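Local coordinates for protein split-soret cytochrome C (Desulfovibrio desulfuricans, PDB 1H21) that carries two heme c groups and probably one [2Fe-2S] cluster per subunit, working as a dimeric electron-transfer cytochrome that may take part in sulfate reduction, at residues C44-M56 with G87-F99. Numbering follows the deposited sequence.
Sequences CGFGAFYSIVGLM and GALYGAAATFSLF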
ATOM      1  N   CYS A  44       2.756  10.232  -6.577  1.00 33.74           N
ATOM      2  CA  CYS A  44       1.435  10.217  -5.961  1.00 31.78           C
ATOM      3  C   CYS A  44       1.418  10.229  -4.454  1.00 33.22           C
ATOM      4  O   CYS A  44       0.712  11.026  -3.859  1.00 36.31           O
ATOM      5  CB  CYS A  44       0.534   9.073  -6.490  1.00 33.73           C
ATOM      6  SG  CYS A  44       1.221   7.853  -7.632  1.00 41.53           S
ATOM      7  N   GLY A  45       2.172   9.344  -3.823  1.00 34.99           N
ATOM      8  CA  GLY A  45       2.167   9.301  -2.374  1.00 32.84           C
ATOM      9  C   GLY A  45       2.763  10.545  -1.745  1.00 31.96           C
ATOM     10  O   GLY A  45       2.218  11.115  -0.794  1.00 32.02           O
ATOM     11  N   PHE A  46       3.881  10.992  -2.291  1.00 30.06           N
ATOM     12  CA  PHE A  46       4.550  12.167  -1.755  1.00 29.78           C
ATOM     13  C   PHE A  46       3.670  13.412  -1.880  1.00 30.52           C
ATOM     14  O   PHE A  46       3.332  14.038  -0.877  1.00 31.87           O
ATOM     15  CB  PHE A  46       5.900  12.358  -2.443  1.00 27.91           C
ATOM     16  CG  PHE A  46       6.638  13.576  -1.999  1.00 29.98           C
ATOM     17  CD1 PHE A  46       7.490  13.527  -0.895  1.00 30.89           C
ATOM     18  CD2 PHE A  46       6.503  14.773  -2.699  1.00 32.15           C
ATOM     19  CE1 PHE A  46       8.207  14.657  -0.495  1.00 28.37           C
ATOM     20  CE2 PHE A  46       7.214  15.921  -2.313  1.00 31.08           C
ATOM     21  CZ  PHE A  46       8.067  15.861  -1.209  1.00 31.36           C
ATOM     22  N   GLY A  47       3.229  13.723  -3.092  1.00 31.73           N
ATOM     23  CA  GLY A  47       2.377  14.885  -3.281  1.00 31.16           C
ATOM     24  C   GLY A  47       1.164  14.935  -2.357  1.00 31.72           C
ATOM     25  O   GLY A  47       0.916  15.954  -1.720  1.00 34.17           O
ATOM     26  N   ALA A  48       0.414  13.841  -2.273  1.00 30.27           N
ATOM     27  CA  ALA A  48      -0.764  13.798  -1.429  1.00 30.75           C
ATOM     28  C   ALA A  48      -0.398  13.910   0.042  1.00 33.46           C
ATOM     29  O   ALA A  48      -0.978  14.713   0.772  1.00 36.90           O
ATOM     30  CB  ALA A  48      -1.547  12.526  -1.675  1.00 30.01           C
ATOM     31  N   PHE A  49       0.563  13.111   0.491  1.00 36.45           N
ATOM     32  CA  PHE A  49       0.949  13.156   1.900  1.00 35.38           C
ATOM     33  C   PHE A  49       1.372  14.568   2.275  1.00 35.52           C
ATOM     34  O   PHE A  49       0.856  15.169   3.214  1.00 34.12           O
ATOM     35  CB  PHE A  49       2.096  12.193   2.206  1.00 33.37           C
ATOM     36  CG  PHE A  49       2.388  12.089   3.663  1.00 27.57           C
ATOM     37  CD1 PHE A  49       1.659  11.221   4.466  1.00 23.00           C
ATOM     38  CD2 PHE A  49       3.346  12.914   4.250  1.00 26.80           C
ATOM     39  CE1 PHE A  49       1.867  11.170   5.857  1.00 21.02           C
ATOM     40  CE2 PHE A  49       3.573  12.878   5.634  1.00 23.36           C
ATOM     41  CZ  PHE A  49       2.826  11.999   6.443  1.00 22.00           C
ATOM     42  N   TYR A  50       2.304  15.109   1.513  1.00 36.43           N
ATOM     43  CA  TYR A  50       2.762  16.452   1.792  1.00 37.19           C
ATOM     44  C   TYR A  50       1.644  17.497   1.788  1.00 36.69           C
ATOM     45  O   TYR A  50       1.580  18.323   2.692  1.00 36.14           O
ATOM     46  CB  TYR A  50       3.857  16.869   0.825  1.00 39.15           C
ATOM     47  CG  TYR A  50       4.515  18.161   1.240  1.00 42.49           C
ATOM     48  CD1 TYR A  50       5.696  18.149   1.974  1.00 42.74           C
ATOM     49  CD2 TYR A  50       3.962  19.402   0.902  1.00 44.74           C
ATOM     50  CE1 TYR A  50       6.317  19.332   2.359  1.00 43.38           C
ATOM     51  CE2 TYR A  50       4.577  20.595   1.288  1.00 44.39           C
ATOM     52  CZ  TYR A  50       5.757  20.542   2.015  1.00 44.49           C
ATOM     53  OH  TYR A  50       6.414  21.691   2.376  1.00 48.53           O
ATOM     54  N   SER A  51       0.732  17.437   0.823  1.00 35.34           N
ATOM     55  CA  SER A  51      -0.325  18.431   0.784  1.00 33.53           C
ATOM     56  C   SER A  51      -1.130  18.474   2.088  1.00 35.86           C
ATOM     57  O   SER A  51      -1.830  19.443   2.364  1.00 39.82           O
ATOM     58  CB  SER A  51      -1.243  18.226  -0.429  1.00 30.45           C
ATOM     59  OG  SER A  51      -2.112  17.134  -0.263  1.00 32.64           O
ATOM     60  N   ILE A  52      -0.991  17.448   2.915  1.00 35.38           N
ATOM     61  CA  ILE A  52      -1.731  17.401   4.165  1.00 33.86           C
ATOM     62  C   ILE A  52      -0.854  17.713   5.367  1.00 35.72           C
ATOM     63  O   ILE A  52      -1.059  18.710   6.060  1.00 37.94           O
ATOM     64  CB  ILE A  52      -2.445  16.039   4.319  1.00 31.60           C
ATOM     65  CG1 ILE A  52      -3.641  15.992   3.359  1.00 29.33           C
ATOM     66  CG2 ILE A  52      -2.829  15.787   5.766  1.00 31.21           C
ATOM     67  CD1 ILE A  52      -4.466  14.739   3.429  1.00 28.67           C
ATOM     68  N   VAL A  53       0.155  16.886   5.592  1.00 36.51           N
ATOM     69  CA  VAL A  53       1.060  17.066   6.723  1.00 31.11           C
ATOM     70  C   VAL A  53       2.125  18.092   6.388  1.00 32.12           C
ATOM     71  O   VAL A  53       2.628  18.783   7.271  1.00 35.13           O
ATOM     72  CB  VAL A  53       1.705  15.724   7.115  1.00 29.08           C
ATOM     73  CG1 VAL A  53       2.685  15.898   8.259  1.00 27.82           C
ATOM     74  CG2 VAL A  53       0.616  14.712   7.482  1.00 23.60           C
ATOM     75  N   GLY A  54       2.451  18.203   5.105  1.00 33.53           N
ATOM     76  CA  GLY A  54       3.452  19.164   4.677  1.00 35.29           C
ATOM     77  C   GLY A  54       2.934  20.587   4.848  1.00 37.68           C
ATOM     78  O   GLY A  54       3.668  21.472   5.303  1.00 39.39           O
ATOM     79  N   LEU A  55       1.679  20.815   4.470  1.00 36.16           N
ATOM     80  CA  LEU A  55       1.085  22.139   4.621  1.00 36.84           C
ATOM     81  C   LEU A  55       0.846  22.465   6.095  1.00 36.60           C
ATOM     82  O   LEU A  55       0.962  23.615   6.494  1.00 40.24           O
ATOM     83  CB  LEU A  55      -0.201  22.275   3.807  1.00 37.38           C
ATOM     84  CG  LEU A  55       0.011  22.214   2.295  1.00 34.01           C
ATOM     85  CD1 LEU A  55      -1.265  22.647   1.652  1.00 34.93           C
ATOM     86  CD2 LEU A  55       1.160  23.113   1.857  1.00 32.69           C
ATOM     87  N   MET A  56       0.515  21.467   6.908  1.00 38.58           N
ATOM     88  CA  MET A  56       0.342  21.705   8.342  1.00 40.58           C
ATOM     89  C   MET A  56       1.710  22.097   8.938  1.00 43.41           C
ATOM     90  O   MET A  56       1.781  22.872   9.890  1.00 46.04           O
ATOM     91  CB  MET A  56      -0.192  20.460   9.070  1.00 37.24           C
ATOM     92  CG  MET A  56      -1.631  20.136   8.770  1.00 35.51           C
ATOM     93  SD  MET A  56      -2.250  18.975   9.968  1.00 40.73           S
ATOM     94  CE  MET A  56      -3.813  18.477   9.184  1.00 31.33           C
ATOM     95  N   GLY A  87      -0.697   5.102  -4.834  1.00 28.07           N
ATOM     96  CA  GLY A  87       0.071   5.943  -3.932  1.00 32.55           C
ATOM     97  C   GLY A  87      -0.626   7.158  -3.348  1.00 35.19           C
ATOM     98  O   GLY A  87      -0.429   7.508  -2.180  1.00 34.55           O
ATOM     99  N   ALA A  88      -1.411   7.839  -4.176  1.00 35.08           N
ATOM    100  CA  ALA A  88      -2.125   9.015  -3.711  1.00 30.54           C
ATOM    101  C   ALA A  88      -3.060   8.621  -2.588  1.00 29.03           C
ATOM    102  O   ALA A  88      -3.166   9.323  -1.582  1.00 32.42           O
ATOM    103  CB  ALA A  88      -2.904   9.642  -4.845  1.00 31.91           C
ATOM    104  N   LEU A  89      -3.699   7.465  -2.735  1.00 29.56           N
ATOM    105  CA  LEU A  89      -4.637   6.970  -1.736  1.00 25.24           C
ATOM    106  C   LEU A  89      -3.943   6.643  -0.421  1.00 27.82           C
ATOM    107  O   LEU A  89      -4.436   6.992   0.661  1.00 30.93           O
ATOM    108  CB  LEU A  89      -5.406   5.758  -2.257  1.00 24.74           C
ATOM    109  CG  LEU A  89      -6.432   5.936  -3.378  1.00 22.89           C
ATOM    110  CD1 LEU A  89      -7.150   4.617  -3.524  1.00 26.14           C
ATOM    111  CD2 LEU A  89      -7.449   6.984  -3.047  1.00 17.59           C
ATOM    112  N   TYR A  90      -2.794   5.983  -0.498  1.00 30.61           N
ATOM    113  CA  TYR A  90      -2.076   5.659   0.731  1.00 31.26           C
ATOM    114  C   TYR A  90      -1.575   6.937   1.413  1.00 31.27           C
ATOM    115  O   TYR A  90      -1.773   7.137   2.612  1.00 30.39           O
ATOM    116  CB  TYR A  90      -0.890   4.727   0.488  1.00 26.99           C
ATOM    117  CG  TYR A  90      -0.224   4.447   1.791  1.00 24.86           C
ATOM    118  CD1 TYR A  90      -0.843   3.629   2.742  1.00 22.88           C
ATOM    119  CD2 TYR A  90       0.967   5.083   2.138  1.00 29.50           C
ATOM    120  CE1 TYR A  90      -0.296   3.458   3.995  1.00 19.80           C
ATOM    121  CE2 TYR A  90       1.531   4.912   3.418  1.00 20.02           C
ATOM    122  CZ  TYR A  90       0.889   4.100   4.329  1.00 20.09           C
ATOM    123  OH  TYR A  90       1.430   3.921   5.564  1.00 16.44           O
ATOM    124  N   GLY A  91      -0.891   7.772   0.642  1.00 33.10           N
ATOM    125  CA  GLY A  91      -0.382   9.018   1.175  1.00 34.74           C
ATOM    126  C   GLY A  91      -1.445   9.794   1.939  1.00 34.42           C
ATOM    127  O   GLY A  91      -1.171  10.325   3.013  1.00 36.04           O
ATOM    128  N   ALA A  92      -2.662   9.835   1.404  1.00 31.71           N
ATOM    129  CA  ALA A  92      -3.748  10.559   2.052  1.00 28.94           C
ATOM    130  C   ALA A  92      -4.280   9.825   3.269  1.00 31.66           C
ATOM    131  O   ALA A  92      -4.428  10.419   4.329  1.00 38.50           O
ATOM    132  CB  ALA A  92      -4.878  10.837   1.059  1.00 23.04           C
ATOM    133  N   ALA A  93      -4.524   8.527   3.148  1.00 29.56           N
ATOM    134  CA  ALA A  93      -5.059   7.789   4.279  1.00 28.15           C
ATOM    135  C   ALA A  93      -4.073   7.654   5.433  1.00 29.73           C
ATOM    136  O   ALA A  93      -4.470   7.533   6.582  1.00 28.29           O
ATOM    137  CB  ALA A  93      -5.524   6.427   3.832  1.00 24.78           C
ATOM    138  N   ALA A  94      -2.782   7.674   5.119  1.00 30.41           N
ATOM    139  CA  ALA A  94      -1.752   7.501   6.134  1.00 30.34           C
ATOM    140  C   ALA A  94      -1.755   8.629   7.122  1.00 31.20           C
ATOM    141  O   ALA A  94      -1.461   8.420   8.308  1.00 32.02           O
ATOM    142  CB  ALA A  94      -0.381   7.386   5.494  1.00 26.17           C
ATOM    143  N   THR A  95      -2.069   9.827   6.625  1.00 29.86           N
ATOM    144  CA  THR A  95      -2.111  11.024   7.464  1.00 29.42           C
ATOM    145  C   THR A  95      -3.143  10.875   8.586  1.00 29.38           C
ATOM    146  O   THR A  95      -2.912  11.318   9.713  1.00 32.07           O
ATOM    147  CB  THR A  95      -2.419  12.321   6.647  1.00 28.56           C
ATOM    148  OG1 THR A  95      -3.764  12.292   6.168  1.00 31.25           O
ATOM    149  CG2 THR A  95      -1.511  12.448   5.467  1.00 24.67           C
ATOM    150  N   PHE A  96      -4.235  10.175   8.303  1.00 28.03           N
ATOM    151  CA  PHE A  96      -5.283   9.992   9.299  1.00 28.66           C
ATOM    152  C   PHE A  96      -4.744   9.283  10.532  1.00 30.67           C
ATOM    153  O   PHE A  96      -5.226   9.518  11.661  1.00 28.99           O
ATOM    154  CB  PHE A  96      -6.452   9.168   8.748  1.00 24.38           C
ATOM    155  CG  PHE A  96      -7.046   9.705   7.494  1.00 26.82           C
ATOM    156  CD1 PHE A  96      -6.687  10.969   7.006  1.00 24.65           C
ATOM    157  CD2 PHE A  96      -7.982   8.941   6.795  1.00 28.80           C
ATOM    158  CE1 PHE A  96      -7.249  11.471   5.854  1.00 27.29           C
ATOM    159  CE2 PHE A  96      -8.559   9.431   5.632  1.00 28.18           C
ATOM    160  CZ  PHE A  96      -8.192  10.701   5.158  1.00 29.26           C
ATOM    161  N   SER A  97      -3.747   8.427  10.325  1.00 28.43           N
ATOM    162  CA  SER A  97      -3.197   7.680  11.437  1.00 29.14           C
ATOM    163  C   SER A  97      -2.246   8.464  12.317  1.00 30.76           C
ATOM    164  O   SER A  97      -1.780   7.955  13.342  1.00 30.30           O
ATOM    165  CB  SER A  97      -2.628   6.347  10.985  1.00 31.73           C
ATOM    166  OG  SER A  97      -3.707   5.478  10.629  1.00 26.03           O
ATOM    167  N   LEU A  98      -2.010   9.723  11.938  1.00 28.45           N
ATOM    168  CA  LEU A  98      -1.172  10.623  12.721  1.00 28.68           C
ATOM    169  C   LEU A  98      -2.011  11.280  13.824  1.00 31.14           C
ATOM    170  O   LEU A  98      -1.481  11.757  14.844  1.00 29.04           O
ATOM    171  CB  LEU A  98      -0.599  11.710  11.830  1.00 22.63           C
ATOM    172  CG  LEU A  98       0.412  11.177  10.823  1.00 27.54           C
ATOM    173  CD1 LEU A  98       0.819  12.300   9.890  1.00 25.05           C
ATOM    174  CD2 LEU A  98       1.645  10.573  11.540  1.00 22.42           C
ATOM    175  N   PHE A  99      -3.327  11.249  13.624  1.00 30.24           N
ATOM    176  CA  PHE A  99      -4.259  11.864  14.540  1.00 31.95           C
ATOM    177  C   PHE A  99      -5.253  10.908  15.210  1.00 37.01           C
ATOM    178  O   PHE A  99      -5.572  11.072  16.398  1.00 39.05           O
ATOM    179  CB  PHE A  99      -5.018  12.970  13.807  1.00 29.07           C
ATOM    180  CG  PHE A  99      -4.149  13.821  12.920  1.00 30.35           C
ATOM    181  CD1 PHE A  99      -4.149  13.628  11.541  1.00 29.56           C
ATOM    182  CD2 PHE A  99      -3.310  14.791  13.459  1.00 30.57           C
ATOM    183  CE1 PHE A  99      -3.315  14.393  10.700  1.00 29.97           C
ATOM    184  CE2 PHE A  99      -2.473  15.561  12.637  1.00 32.75           C
ATOM    185  CZ  PHE A  99      -2.476  15.360  11.248  1.00 30.63           C
TER
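Gly45 and Gly87 bring the starts of segments 44-56 and 87-99 almost backbone to backbone: Gly45 CA lies 3.2 Å from Gly87 O, with 131° at the hydrogen, a CA-H...O contact. A second one runs from Ala88 CA to Cys44 O. One turn on, Gly91 CA packs on Gly45 O, and with no side chain on Gly45, Gly87 or Gly91 the segment axes come within 6.8 Å. The helices run roughly parallel, crossing at -28°, and farther along larger side chains space them.

Where the segments diverge, Phe49 lies between them. Its CB meets Gly91 O, and CG, held anti to the backbone N (chi1 -173°), sends the ring alongside Thr95. CD1 comes 3.3 Å from Gly91 O, which sits at the ring edge near its plane; CE1 lies near Thr95 CG2, which approaches the ring obliquely, and has Ala94 CB farther off at the ring edge; CZ ends 4.0 Å from Leu98 CD1. Phe67 and Leu72 add further contacts to this ring.

Thr95 is approached by Ile52 at about a right angle, with Ile52 CG2 3.6 Å from Thr95 CB. Thr95 OG1 donates a hydrogen bond to Ala92 O (2.7 Å), in the carbonyl plane, while Thr95 CG2 stays among Phe49, Ile52 and Val53. Val53 CG2 and Leu98 CD1 then meet tip to tip at 3.4 Å. Last comes an oblique Met-aromatic contact, Met56 SD lying 3.8 Å from Phe99 CZ.

Cys44, inferred to bind the [2Fe-2S] cluster, packs its CB on Ala88; Cys171 lies near Cys44 and Cys86 directly precedes Gly87, both likewise inferred ligands. The chemistry thus implies a cohesion of van der Waals and CH...O contacts, with the buried threonine hydroxyl satisfied within its own helix and the close glycine-lined end placed at the probable cluster site.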